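Putative endo-1,4-beta-xylanase (Bacteroides thetaiotaomicron VPI-5482, PDB 5MSX) probably hydrolyses O-glycosidic bonds of plant pectin as a calcium-containing glycoside hydrolase of family 43, in keeping with a role in arabinan degradation. Local coordinates at residues 45-50 against 121-126; 81-84 against 90-93; 142-147 against 182-187; 166-169 against 173-176; 189-194 against 211-216. All blocks are in the same frame, centred on the assembly; numbering follows the deposited sequence. Where two conformers were deposited one is given.

Contact 1: residues 45-50 against 121-126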
# COMPACT_ATOMS: atom_id res chain seq x y z
N VAL C 45 -13.51 -19.56 1.90
CA VAL C 45 -14.34 -19.91 0.73
C VAL C 45 -13.42 -20.08 -0.51
O VAL C 45 -12.49 -19.31 -0.69
CB VAL C 45 -15.36 -18.78 0.46
CG1 VAL C 45 -16.21 -19.09 -0.75
CG2 VAL C 45 -16.24 -18.54 1.69
N PHE C 46 -13.71 -21.05 -1.38
CA PHE C 46 -12.94 -21.19 -2.64
C PHE C 46 -13.51 -20.30 -3.73
O PHE C 46 -14.71 -20.14 -3.82
CB PHE C 46 -12.87 -22.63 -3.12
CG PHE C 46 -12.33 -23.59 -2.07
CD1 PHE C 46 -10.97 -23.76 -1.90
CD2 PHE C 46 -13.20 -24.33 -1.26
CE1 PHE C 46 -10.46 -24.63 -0.93
CE2 PHE C 46 -12.71 -25.21 -0.31
CZ PHE C 46 -11.34 -25.37 -0.13
N TYR C 47 -12.62 -19.68 -4.50
CA TYR C 47 -12.96 -18.83 -5.61
C TYR C 47 -12.27 -19.38 -6.86
O TYR C 47 -11.12 -19.85 -6.78
CB TYR C 47 -12.44 -17.42 -5.36
CG TYR C 47 -13.16 -16.68 -4.28
CD1 TYR C 47 -12.94 -16.98 -2.93
CD2 TYR C 47 -14.10 -15.69 -4.59
CE1 TYR C 47 -13.61 -16.30 -1.94
CE2 TYR C 47 -14.76 -14.99 -3.60
CZ TYR C 47 -14.52 -15.32 -2.28
OH TYR C 47 -15.21 -14.63 -1.34
N CYS C 48 -12.98 -19.31 -8.01
CA CYS C 48 -12.45 -19.66 -9.31
C CYS C 48 -12.70 -18.52 -10.30
O CYS C 48 -13.84 -18.28 -10.71
CB CYS C 48 -13.04 -20.98 -9.81
SG CYS C 48 -12.43 -21.50 -11.46
N TYR C 49 -11.62 -17.82 -10.64
CA TYR C 49 -11.60 -16.83 -11.68
C TYR C 49 -11.03 -17.49 -12.95
O TYR C 49 -9.91 -18.02 -12.93
CB TYR C 49 -10.67 -15.70 -11.28
CG TYR C 49 -11.04 -14.96 -10.00
CD1 TYR C 49 -11.96 -13.89 -10.02
CD2 TYR C 49 -10.44 -15.26 -8.78
CE1 TYR C 49 -12.28 -13.18 -8.87
CE2 TYR C 49 -10.77 -14.56 -7.63
CZ TYR C 49 -11.66 -13.51 -7.68
OH TYR C 49 -11.98 -12.82 -6.53
N ALA C 50 -11.73 -17.40 -14.05
CA ALA C 50 -11.34 -18.13 -15.26
C ALA C 50 -11.78 -17.39 -16.51
O ALA C 50 -12.57 -16.43 -16.42
CB ALA C 50 -11.91 -19.54 -15.23
N LYS C 121 -13.39 -6.21 -2.15
CA LYS C 121 -13.55 -7.63 -1.83
C LYS C 121 -13.42 -8.49 -3.09
O LYS C 121 -13.46 -7.96 -4.22
CB LYS C 121 -14.88 -7.86 -1.11
CG LYS C 121 -16.11 -7.41 -1.86
CD LYS C 121 -17.32 -7.55 -0.95
CE LYS C 121 -18.62 -7.36 -1.71
NZ LYS C 121 -18.64 -6.03 -2.38
N PRO C 122 -13.20 -9.80 -2.91
CA PRO C 122 -12.99 -10.67 -4.10
C PRO C 122 -14.19 -10.77 -5.04
O PRO C 122 -14.02 -11.07 -6.20
CB PRO C 122 -12.61 -12.02 -3.48
CG PRO C 122 -13.07 -11.95 -2.05
CD PRO C 122 -12.91 -10.52 -1.66
N GLU C 123 -15.39 -10.42 -4.56
CA GLU C 123 -16.60 -10.35 -5.40
C GLU C 123 -16.68 -9.09 -6.28
O GLU C 123 -17.58 -8.96 -7.08
CB GLU C 123 -17.86 -10.43 -4.53
CG GLU C 123 -18.03 -11.73 -3.73
CD GLU C 123 -17.20 -11.82 -2.45
OE1 GLU C 123 -17.15 -12.95 -1.90
OE2 GLU C 123 -16.57 -10.82 -2.02
N GLY C 124 -15.75 -8.15 -6.13
CA GLY C 124 -15.82 -6.88 -6.83
C GLY C 124 -16.81 -5.96 -6.13
O GLY C 124 -17.26 -6.27 -5.02
N PRO C 125 -17.21 -4.85 -6.76
CA PRO C 125 -16.87 -4.54 -8.14
C PRO C 125 -15.42 -4.12 -8.29
O PRO C 125 -14.94 -3.30 -7.53
CB PRO C 125 -17.79 -3.35 -8.47
CG PRO C 125 -18.11 -2.75 -7.14
CD PRO C 125 -18.21 -3.91 -6.22
N PHE C 126 -14.74 -4.72 -9.26
CA PHE C 126 -13.40 -4.34 -9.59
C PHE C 126 -13.46 -3.16 -10.54
O PHE C 126 -14.45 -3.00 -11.26
CB PHE C 126 -12.64 -5.51 -10.22
CG PHE C 126 -12.12 -6.50 -9.22
CD1 PHE C 126 -12.94 -7.50 -8.72
CD2 PHE C 126 -10.81 -6.42 -8.76
CE1 PHE C 126 -12.47 -8.40 -7.78
CE2 PHE C 126 -10.32 -7.34 -7.84
CZ PHE C 126 -11.15 -8.32 -7.34

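Contact 2: residues 81-84 against 90-93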
# COMPACT_ATOMS: atom_id res chain seq x y z
N THR C 81 -21.41 -10.26 -12.84
CA THR C 81 -20.01 -10.04 -13.08
C THR C 81 -19.38 -9.40 -11.85
O THR C 81 -20.10 -8.83 -11.02
CB THR C 81 -19.74 -9.20 -14.34
OG1 THR C 81 -18.33 -8.98 -14.48
CG2 THR C 81 -20.47 -7.83 -14.32
N TYR C 82 -18.06 -9.54 -11.71
CA TYR C 82 -17.28 -8.90 -10.64
C TYR C 82 -16.53 -7.69 -11.19
O TYR C 82 -15.86 -7.01 -10.44
CB TYR C 82 -16.30 -9.92 -9.95
CG TYR C 82 -15.22 -10.51 -10.85
CD1 TYR C 82 -14.02 -9.84 -11.08
CD2 TYR C 82 -15.40 -11.73 -11.48
CE1 TYR C 82 -13.03 -10.38 -11.90
CE2 TYR C 82 -14.42 -12.29 -12.28
CZ TYR C 82 -13.23 -11.62 -12.49
OH TYR C 82 -12.29 -12.17 -13.32
N PHE C 83 -16.65 -7.42 -12.49
CA PHE C 83 -15.87 -6.38 -13.16
C PHE C 83 -16.78 -5.66 -14.17
O PHE C 83 -16.63 -5.85 -15.38
CB PHE C 83 -14.68 -7.05 -13.85
CG PHE C 83 -13.50 -6.15 -14.13
CD1 PHE C 83 -13.62 -4.78 -14.36
CD2 PHE C 83 -12.24 -6.73 -14.25
CE1 PHE C 83 -12.49 -4.01 -14.66
CE2 PHE C 83 -11.12 -5.98 -14.55
CZ PHE C 83 -11.25 -4.61 -14.76
N PRO C 84 -17.69 -4.79 -13.67
CA PRO C 84 -18.69 -4.11 -14.53
C PRO C 84 -18.14 -3.45 -15.78
O PRO C 84 -18.65 -3.73 -16.86
CB PRO C 84 -19.33 -3.10 -13.58
CG PRO C 84 -19.30 -3.81 -12.27
CD PRO C 84 -17.91 -4.43 -12.25
N LYS C 90 -13.68 -8.88 -24.39
CA LYS C 90 -13.07 -10.20 -24.42
C LYS C 90 -12.11 -10.33 -23.23
O LYS C 90 -11.20 -9.54 -23.08
CB LYS C 90 -12.33 -10.38 -25.71
CG LYS C 90 -11.93 -11.82 -26.01
CD LYS C 90 -11.30 -11.91 -27.38
CE LYS C 90 -9.93 -11.28 -27.42
NZ LYS C 90 -9.24 -11.68 -28.68
N TYR C 91 -12.34 -11.33 -22.39
CA TYR C 91 -11.79 -11.40 -21.05
C TYR C 91 -11.10 -12.76 -20.87
O TYR C 91 -11.76 -13.77 -20.89
CB TYR C 91 -12.93 -11.25 -20.05
CG TYR C 91 -12.46 -11.04 -18.64
CD1 TYR C 91 -12.21 -9.76 -18.16
CD2 TYR C 91 -12.26 -12.13 -17.78
CE1 TYR C 91 -11.78 -9.56 -16.86
CE2 TYR C 91 -11.82 -11.92 -16.47
CZ TYR C 91 -11.59 -10.63 -16.02
OH TYR C 91 -11.17 -10.38 -14.74
N TRP C 92 -9.79 -12.74 -20.75
CA TRP C 92 -8.97 -13.91 -20.65
C TRP C 92 -8.10 -13.93 -19.41
O TRP C 92 -7.51 -12.90 -19.01
CB TRP C 92 -7.96 -13.94 -21.81
CG TRP C 92 -8.54 -14.20 -23.15
CD1 TRP C 92 -9.79 -14.66 -23.44
CD2 TRP C 92 -7.86 -14.06 -24.38
NE1 TRP C 92 -9.92 -14.79 -24.78
CE2 TRP C 92 -8.74 -14.44 -25.38
CE3 TRP C 92 -6.56 -13.65 -24.72
CZ2 TRP C 92 -8.40 -14.40 -26.74
CZ3 TRP C 92 -6.20 -13.60 -26.05
CH2 TRP C 92 -7.12 -13.98 -27.06
N ALA C 93 -7.99 -15.14 -18.86
CA ALA C 93 -6.87 -15.55 -18.06
C ALA C 93 -6.55 -14.60 -16.87
O ALA C 93 -5.45 -14.11 -16.72
CB ALA C 93 -5.66 -15.76 -18.96

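Contact 3: residues 142-147 against 182-187. With EDO (1,2-ethanediol), chain Y.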
# COMPACT_ATOMS: atom_id res chain seq x y z
N SER C 142 -4.25 2.67 -19.47
CA SER C 142 -4.35 1.83 -18.29
C SER C 142 -3.70 0.43 -18.28
O SER C 142 -3.84 -0.29 -17.27
CB SER C 142 -5.82 1.60 -17.99
OG SER C 142 -6.47 2.81 -17.70
N THR C 143 -3.02 0.02 -19.34
CA THR C 143 -2.39 -1.30 -19.37
C THR C 143 -1.32 -1.46 -18.27
O THR C 143 -0.67 -0.47 -17.86
CB THR C 143 -1.69 -1.58 -20.71
OG1 THR C 143 -0.81 -0.51 -21.02
CG2 THR C 143 -2.69 -1.80 -21.85
N LEU C 144 -1.13 -2.70 -17.84
CA LEU C 144 -0.12 -3.06 -16.85
C LEU C 144 1.28 -2.75 -17.35
O LEU C 144 2.08 -2.16 -16.62
CB LEU C 144 -0.23 -4.54 -16.47
CG LEU C 144 0.71 -5.04 -15.37
CD1 LEU C 144 0.36 -4.39 -14.03
CD2 LEU C 144 0.67 -6.57 -15.26
N LEU C 145 1.60 -3.16 -18.56
CA LEU C 145 2.90 -2.80 -19.11
C LEU C 145 2.79 -1.39 -19.71
O LEU C 145 1.72 -0.95 -20.07
CB LEU C 145 3.36 -3.79 -20.16
CG LEU C 145 3.50 -5.24 -19.69
CD1 LEU C 145 3.88 -6.13 -20.86
CD2 LEU C 145 4.54 -5.33 -18.58
N GLN C 146 3.91 -0.68 -19.76
CA GLN C 146 3.95 0.72 -20.19
C GLN C 146 5.05 1.01 -21.21
O GLN C 146 5.30 2.16 -21.52
CB GLN C 146 4.08 1.63 -18.95
CG GLN C 146 2.79 1.76 -18.13
CD GLN C 146 1.69 2.48 -18.90
OE1 GLN C 146 1.98 3.36 -19.71
NE2 GLN C 146 0.43 2.10 -18.66
N SER C 147 5.68 -0.02 -21.75
CA SER C 147 6.59 0.15 -22.87
C SER C 147 5.77 0.55 -24.11
O SER C 147 4.55 0.42 -24.11
CB SER C 147 7.41 -1.12 -23.11
OG SER C 147 6.60 -2.30 -23.05
N ILE C 182 0.64 -1.79 -9.14
CA ILE C 182 0.21 -1.46 -10.48
C ILE C 182 1.33 -0.99 -11.41
O ILE C 182 1.11 -0.84 -12.60
CB ILE C 182 -0.96 -0.47 -10.45
CG1 ILE C 182 -0.55 0.88 -9.88
CG2 ILE C 182 -2.09 -1.02 -9.60
CD1 ILE C 182 -1.71 1.86 -9.87
N THR C 183 2.53 -0.80 -10.89
CA THR C 183 3.63 -0.24 -11.64
C THR C 183 4.64 -1.35 -11.74
O THR C 183 5.15 -1.82 -10.73
CB THR C 183 4.26 0.94 -10.86
OG1 THR C 183 3.25 1.91 -10.53
CG2 THR C 183 5.36 1.59 -11.67
N VAL C 184 4.95 -1.74 -12.97
CA VAL C 184 5.91 -2.76 -13.22
C VAL C 184 7.28 -2.12 -13.24
O VAL C 184 7.43 -1.05 -13.76
CB VAL C 184 5.64 -3.47 -14.54
CG1 VAL C 184 6.68 -4.56 -14.76
CG2 VAL C 184 4.24 -4.07 -14.52
N ASP C 185 8.28 -2.81 -12.70
CA ASP C 185 9.66 -2.29 -12.70
C ASP C 185 10.26 -2.34 -14.10
O ASP C 185 9.96 -3.25 -14.91
CB ASP C 185 10.53 -3.12 -11.76
CG ASP C 185 11.89 -2.50 -11.51
OD1 ASP C 185 11.97 -1.36 -11.01
OD2 ASP C 185 12.89 -3.19 -11.80
N SER C 186 11.15 -1.39 -14.38
CA SER C 186 11.76 -1.27 -15.71
C SER C 186 12.67 -2.45 -16.04
O SER C 186 12.90 -2.74 -17.21
CB SER C 186 12.53 0.06 -15.86
OG SER C 186 13.78 0.03 -15.19
N VAL C 187 13.17 -3.16 -15.02
CA VAL C 187 14.04 -4.31 -15.25
C VAL C 187 13.18 -5.56 -15.49
O VAL C 187 12.52 -6.04 -14.58
CB VAL C 187 15.01 -4.53 -14.09
CG1 VAL C 187 15.90 -5.74 -14.36
CG2 VAL C 187 15.87 -3.28 -13.85
C1 EDO Y . 7.94 -1.68 -16.91
O1 EDO Y . 7.96 -2.67 -17.94
C2 EDO Y . 6.71 -0.76 -17.01
O2 EDO Y . 5.79 -1.25 -17.99

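Contact 4: residues 166-169 against 173-176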
# COMPACT_ATOMS: atom_id res chain seq x y z
N TYR C 166 6.09 -9.57 -7.44
CA TYR C 166 6.57 -9.90 -8.78
C TYR C 166 5.39 -10.21 -9.69
O TYR C 166 4.38 -10.78 -9.25
CB TYR C 166 7.48 -11.14 -8.78
CG TYR C 166 8.71 -11.04 -7.93
CD1 TYR C 166 8.67 -11.34 -6.58
CD2 TYR C 166 9.93 -10.67 -8.48
CE1 TYR C 166 9.81 -11.22 -5.79
CE2 TYR C 166 11.07 -10.57 -7.71
CZ TYR C 166 11.01 -10.83 -6.36
OH TYR C 166 12.15 -10.75 -5.61
N VAL C 167 5.52 -9.84 -10.95
CA VAL C 167 4.56 -10.20 -11.98
C VAL C 167 5.26 -11.11 -12.99
O VAL C 167 6.34 -10.78 -13.48
CB VAL C 167 3.86 -8.97 -12.62
CG1 VAL C 167 4.84 -7.98 -13.25
CG2 VAL C 167 2.79 -9.46 -13.60
N PHE C 168 4.68 -12.28 -13.23
CA PHE C 168 5.11 -13.24 -14.24
C PHE C 168 4.11 -13.21 -15.40
O PHE C 168 2.92 -13.14 -15.17
CB PHE C 168 5.10 -14.65 -13.65
CG PHE C 168 6.15 -14.90 -12.63
CD1 PHE C 168 5.92 -14.62 -11.29
CD2 PHE C 168 7.39 -15.42 -12.99
CE1 PHE C 168 6.89 -14.85 -10.33
CE2 PHE C 168 8.38 -15.66 -12.04
CZ PHE C 168 8.12 -15.38 -10.71
N TRP C 169 4.56 -13.25 -16.63
CA TRP C 169 3.62 -13.31 -17.74
C TRP C 169 4.13 -14.19 -18.87
O TRP C 169 5.15 -14.81 -18.73
CB TRP C 169 3.13 -11.90 -18.18
CG TRP C 169 4.09 -10.98 -18.86
CD1 TRP C 169 4.20 -10.73 -20.23
CD2 TRP C 169 5.04 -10.10 -18.22
NE1 TRP C 169 5.17 -9.78 -20.46
CE2 TRP C 169 5.70 -9.37 -19.26
CE3 TRP C 169 5.43 -9.89 -16.90
CZ2 TRP C 169 6.72 -8.44 -18.99
CZ3 TRP C 169 6.45 -8.96 -16.63
CH2 TRP C 169 7.08 -8.24 -17.68
N HIS C 173 8.42 -14.21 -19.14
CA HIS C 173 8.74 -12.89 -18.63
C HIS C 173 8.48 -12.78 -17.14
O HIS C 173 7.51 -13.33 -16.63
CB HIS C 173 7.96 -11.82 -19.38
CG HIS C 173 8.46 -11.57 -20.77
ND1 HIS C 173 7.78 -11.99 -21.90
CD2 HIS C 173 9.58 -10.96 -21.21
CE1 HIS C 173 8.45 -11.63 -22.98
NE2 HIS C 173 9.56 -11.02 -22.59
N VAL C 174 9.35 -12.02 -16.47
CA VAL C 174 9.18 -11.67 -15.06
C VAL C 174 9.84 -10.31 -14.72
O VAL C 174 10.91 -9.96 -15.23
CB VAL C 174 9.74 -12.77 -14.13
CG1 VAL C 174 11.24 -12.93 -14.28
CG2 VAL C 174 9.37 -12.50 -12.68
N ALA C 175 9.15 -9.55 -13.88
CA ALA C 175 9.64 -8.27 -13.38
C ALA C 175 9.11 -8.03 -11.97
O ALA C 175 8.02 -8.52 -11.63
CB ALA C 175 9.17 -7.16 -14.30
N LYS C 176 9.83 -7.26 -11.17
CA LYS C 176 9.30 -6.79 -9.88
C LYS C 176 8.08 -5.90 -10.09
O LYS C 176 7.93 -5.26 -11.13
CB LYS C 176 10.34 -6.05 -9.06
CG LYS C 176 11.47 -6.95 -8.59
CD LYS C 176 12.44 -6.21 -7.69
CE LYS C 176 13.43 -7.19 -7.11
NZ LYS C 176 14.56 -6.46 -6.50
O HOH W 1 6.59 -15.96 -16.75

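Contact 5: residues 189-194 against 211-216. With EDO (1,2-ethanediol), chain Z.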
# COMPACT_ATOMS: atom_id res chain seq x y z
N GLN C 189 13.15 -9.56 -16.91
CA GLN C 189 14.02 -10.69 -17.22
C GLN C 189 13.26 -11.76 -17.98
O GLN C 189 12.03 -11.87 -17.88
CB GLN C 189 14.63 -11.33 -15.97
CG GLN C 189 15.41 -10.38 -15.04
CD GLN C 189 16.82 -10.04 -15.48
OE1 GLN C 189 17.21 -10.25 -16.62
NE2 GLN C 189 17.60 -9.49 -14.55
N VAL C 190 14.01 -12.58 -18.72
CA VAL C 190 13.45 -13.75 -19.39
C VAL C 190 14.01 -14.96 -18.69
O VAL C 190 15.21 -15.11 -18.60
CB VAL C 190 13.78 -13.74 -20.91
CG1 VAL C 190 13.30 -15.02 -21.57
CG2 VAL C 190 13.14 -12.52 -21.57
N ILE C 191 13.13 -15.80 -18.14
CA ILE C 191 13.54 -16.98 -17.40
C ILE C 191 14.09 -17.99 -18.38
O ILE C 191 13.49 -18.24 -19.44
CB ILE C 191 12.38 -17.62 -16.62
CG1 ILE C 191 11.97 -16.70 -15.47
CG2 ILE C 191 12.77 -18.99 -16.06
CD1 ILE C 191 10.49 -16.78 -15.15
N SER C 192 15.21 -18.58 -18.01
CA SER C 192 15.86 -19.63 -18.78
C SER C 192 15.25 -21.02 -18.46
O SER C 192 15.13 -21.40 -17.30
CB SER C 192 17.35 -19.64 -18.46
OG SER C 192 17.96 -20.71 -19.13
N THR C 193 14.85 -21.76 -19.50
CA THR C 193 14.29 -23.10 -19.34
C THR C 193 14.90 -24.06 -20.40
O THR C 193 15.28 -23.60 -21.47
CB THR C 193 12.74 -23.08 -19.50
OG1 THR C 193 12.40 -22.72 -20.84
CG2 THR C 193 12.05 -22.11 -18.50
N PRO C 194 14.95 -25.37 -20.12
CA PRO C 194 15.51 -26.27 -21.13
C PRO C 194 14.59 -26.55 -22.32
O PRO C 194 15.07 -26.97 -23.37
CB PRO C 194 15.78 -27.56 -20.33
CG PRO C 194 14.84 -27.50 -19.21
CD PRO C 194 14.77 -26.06 -18.83
N TYR C 211 11.36 -22.10 -4.81
CA TYR C 211 10.58 -21.38 -5.79
C TYR C 211 10.35 -22.26 -7.02
O TYR C 211 11.29 -22.86 -7.53
CB TYR C 211 11.32 -20.10 -6.21
CG TYR C 211 11.58 -19.09 -5.12
CD1 TYR C 211 10.55 -18.30 -4.58
CD2 TYR C 211 12.87 -18.85 -4.66
CE1 TYR C 211 10.80 -17.36 -3.61
CE2 TYR C 211 13.13 -17.91 -3.67
CZ TYR C 211 12.10 -17.16 -3.16
OH TYR C 211 12.37 -16.20 -2.22
N TYR C 212 9.09 -22.36 -7.46
CA TYR C 212 8.65 -23.21 -8.57
C TYR C 212 8.08 -22.35 -9.68
O TYR C 212 7.13 -21.61 -9.46
CB TYR C 212 7.59 -24.20 -8.10
CG TYR C 212 8.11 -25.21 -7.12
CD1 TYR C 212 8.10 -24.96 -5.74
CD2 TYR C 212 8.65 -26.40 -7.55
CE1 TYR C 212 8.59 -25.89 -4.83
CE2 TYR C 212 9.17 -27.33 -6.65
CZ TYR C 212 9.11 -27.07 -5.29
OH TYR C 212 9.64 -28.00 -4.38
N TYR C 213 8.68 -22.44 -10.87
CA TYR C 213 8.19 -21.77 -12.06
C TYR C 213 7.72 -22.82 -13.07
O TYR C 213 8.53 -23.52 -13.67
CB TYR C 213 9.28 -20.88 -12.70
CG TYR C 213 8.79 -20.22 -13.93
CD1 TYR C 213 7.87 -19.22 -13.84
CD2 TYR C 213 9.20 -20.64 -15.20
CE1 TYR C 213 7.32 -18.65 -14.96
CE2 TYR C 213 8.67 -20.06 -16.34
CZ TYR C 213 7.72 -19.08 -16.22
OH TYR C 213 7.18 -18.45 -17.31
N LEU C 214 6.41 -22.90 -13.26
CA LEU C 214 5.77 -23.82 -14.20
C LEU C 214 5.33 -23.01 -15.39
O LEU C 214 4.77 -21.92 -15.22
CB LEU C 214 4.52 -24.48 -13.57
CG LEU C 214 4.68 -25.56 -12.49
CD1 LEU C 214 5.49 -25.09 -11.29
CD2 LEU C 214 3.30 -26.01 -12.04
N TYR C 215 5.53 -23.56 -16.59
CA TYR C 215 5.26 -22.85 -17.83
C TYR C 215 4.69 -23.84 -18.87
O TYR C 215 5.06 -25.02 -18.88
CB TYR C 215 6.55 -22.18 -18.31
CG TYR C 215 7.70 -23.12 -18.62
CD1 TYR C 215 8.52 -23.62 -17.62
CD2 TYR C 215 7.95 -23.52 -19.93
CE1 TYR C 215 9.54 -24.51 -17.91
CE2 TYR C 215 8.99 -24.40 -20.24
CZ TYR C 215 9.77 -24.90 -19.24
OH TYR C 215 10.78 -25.78 -19.55
N THR C 216 3.76 -23.39 -19.69
CA THR C 216 3.22 -24.26 -20.76
C THR C 216 4.13 -24.34 -21.94
O THR C 216 4.95 -23.44 -22.19
CB THR C 216 1.81 -23.84 -21.29
OG1 THR C 216 1.89 -22.64 -22.11
CG2 THR C 216 0.85 -23.68 -20.15
C1 EDO Z . 18.77 -23.82 -17.68
O1 EDO Z . 17.81 -23.98 -18.74
C2 EDO Z . 18.07 -23.95 -16.33
O2 EDO Z . 17.18 -22.84 -16.12

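Contact 1: residues 45-50 against 121-126
Two tyrosines of strand 45-50, Y47 and Y49, reach across to P122 and E123, each donating a hydrogen bond through its hydroxyl. The Y47 hydroxyl donates to E123 OE1 (OH to OE1, 2.6 Å), meeting the carboxylate from above its plane, 38° out of it, while OE1 lies at the edge of the phenol ring. E123 gets there by a bend at chi2 (79°), and OE1 also forms a salt bridge with K69, so a phenol and a charge share one oxygen. Y49 OH donates to the backbone oxygen P122 O at 2.7 Å, at a C=O...donor angle of 113° and tilted out of the carbonyl plane.

P122 also packs against the rings. Its CB makes an off-centre CH-pi contact with the Y47 ring, 4.2 Å from its centroid, and the same carbon lies 3.2 Å from Y49 OH, a close van der Waals contact.

Backbone bonding shapes the partner loop: G124 N to K121 O (3.0 Å) closes a type I turn, which presents P122 and E123 to the strand. Strand 45-52 lies in one antiparallel sheet and the loop joins two strands of another, 113-119 and 127-128, so the contact joins neighbouring blades of the five-bladed beta-propeller expected of family 43.

Contact 2: residues 81-84 against 90-93
Y91, which buries the most surface here, meets Y82 through the two phenol hydroxyls, Y82 OH and Y91 OH lying 2.5 Å apart in a short hydrogen bond in which either hydroxyl could be the donor. The side chains approach at a slant. Y82 OH sits at the edge of the Y91 ring, near its plane, whereas Y91 OH lies obliquely to the Y82 ring. Y82 reaches this position with CG placed between its backbone N and carbonyl carbon (chi1 63°). All three touching residues are buried, and within the propeller domain they join the loop after strand 78-79 to the short strand 91-92, which pairs with strand 109-110 in an antiparallel sheet. Replacing Y91 by a phenylalanine removes its hydroxyl and would probably deprive the buried Y82 OH of this hydrogen-bond partner.

F83 supplies the apolar side of the contact. The side chains of F83 and Y91 cross at about a right angle, with F83 CD2 3.9 Å from Y91 CE1, and Y91 OH lies near the plane of the F83 ring, at its edge. An ST turn shapes the loop at this point: F83 N donates to T81 OG1 at 3.0 Å in a nearly straight bond (167°). T81 OG1 is also hydrogen-bonded to P65 O, and the Y82 ring packs edge-to-face with Y49.

Contact 3: residues 142-147 against 182-187
L144 and V184 carry this contact, their side chains crossing at about a right angle. With CG turned away from the backbone N (chi1 -176°), L144 brings its branch point up against the valine, L144 CG lying 3.8 Å from V184 CG2. That same methyl also rests against the leucine's own carbonyl, V184 CG2 to L144 O being 3.6 Å, so this one methyl touches both the main chain and the side chain of L144. L144 CD1 extends further along the partner chain and comes within 3.9 Å of I182 O. L145 starts out from the other side of its backbone, but its end returns far enough for CD2 to approach V184 CG2 loosely.

The bend at 142-147 is braced from within. T143 OG1 donates to L145 O at 2.7 Å, and the bent side chain of Q146 turns back so that NE2 donates to T143 O at 2.9 Å. A 1,2-ethanediol molecule, probably from the crystallisation liquor, lies against V184 and accepts a hydrogen bond from Q146 N to its O2 (2.6 Å). On the partner chain D185 forms an Asx turn, V187 N donating to OD2, while OD1 makes a salt bridge to K316 of a second subunit.

R130 links the two segments by binding both T143 O and I182 O. Around this pair, L144 packs on P116 of strand 113-119 and on V167 of strand 165-169, and V184 lies on L177 of strand 173-177, placing the contact between neighbouring sheets.

Contact 4: residues 166-169 against 173-176
W169 turns its CG into the position between backbone N and carbonyl carbon (chi1 69°), which folds the indole back across the partner strand against H173, whose own CG stands opposite the carbonyl carbon (chi1 -74°). The two residues face each other at the turn end of a beta-hairpin of strands 165-169 and 173-177, the middle pair of a four-stranded antiparallel sheet, as in a blade of the family 43 propeller. H173 CB sits squarely over the indole, 3.5 Å from the centroid of its five-membered ring. The imidazole is nearly parallel to that ring, planes 16° apart, but slid so far that the two barely overlap; its ND1 bonds to G170 O. A175 CB touches the far rim of the indole at CZ3. Changing W169 to an alanine strips away this platform and would probably open a gap beside H173 CB and the A175 methyl.

F168 and V174 lie side by side on the other face, V174 CG2 resting over the phenyl ring at 3.6 Å from its centroid. At the far end the aliphatic chain of K176 runs alongside the Y166 ring.

V167 and A175 form a hydrogen-bonded pair, V167 N to A175 O at 2.9 Å and A175 N to V167 O at 3.1 Å. W169 N donates to H173 O at 3.0 Å, but the return bond, H173 N to W169 O, is weak. One water molecule donates to both W169 O (2.7 Å) and H173 O (2.8 Å).

Contact 5: residues 189-194 against 211-216
I191 and T193 each set a methyl over the face of a tyrosine of strand 210-217, two CH-pi contacts at alternate positions of both segments. I191 CD1 sits almost exactly above the centre of the Y213 ring, 3.6 Å from its centroid and only 9° off the normal, so it meets all the ring carbons nearly evenly. Its chi2 of 148° departs from a staggered value, suggesting some strain in the fit. T193 CG2 lies 3.8 Å from the centroid of the Y215 ring and is displaced toward the rim near CE1.

Van der Waals contact extends the second pair, T193 CB lying 3.3 Å from Y215 OH, while P194 CD touches that hydroxyl more loosely. Y213 and Y215 point to the same side of their strand, and the isoleucine and threonine come at them from the opposite direction. Strand 187-190, which leads into the first segment, is the outer strand of one four-stranded sheet, and 210-217 is an inner strand of the following one, so the methyls bridge successive blades of the propeller.

Several polar groups have partners outside the two segments. T193 OG1 is bonded to R195 O and R172 NE, and T216 OG1 to the backbone N of E200, the predicted proton donor. A 1,2-ethanediol molecule, probably from the crystallisation liquor, donates through O2 to S192 O at 2.8 Å; its O1 and S192 OG form a weak hydrogen bond at 3.3 Å.

How the contacts relate
The contacts fall into two groups within the catalytic propeller. Contact 2 is nested in the loop closed by contact 1, and the two touch: F126 N lies 2.8 Å from Y82 O, a probable hydrogen bond. Contacts 3, 4 and 5 form a chain in which contact 4 is the middle member. L145 CD2 packs on W169 CZ2 at 3.8 Å, and V174 O approaches Q189 N at 2.8 Å, a probable hydrogen bond within one sheet. Contacts 1 and 4 have centres about 22 Å apart. Both groups lie near the predicted active site: the side chains of Y49 and Y91 are each about 9 Å from that of D36, and the side chain of W169 is about 6 Å from that of D154.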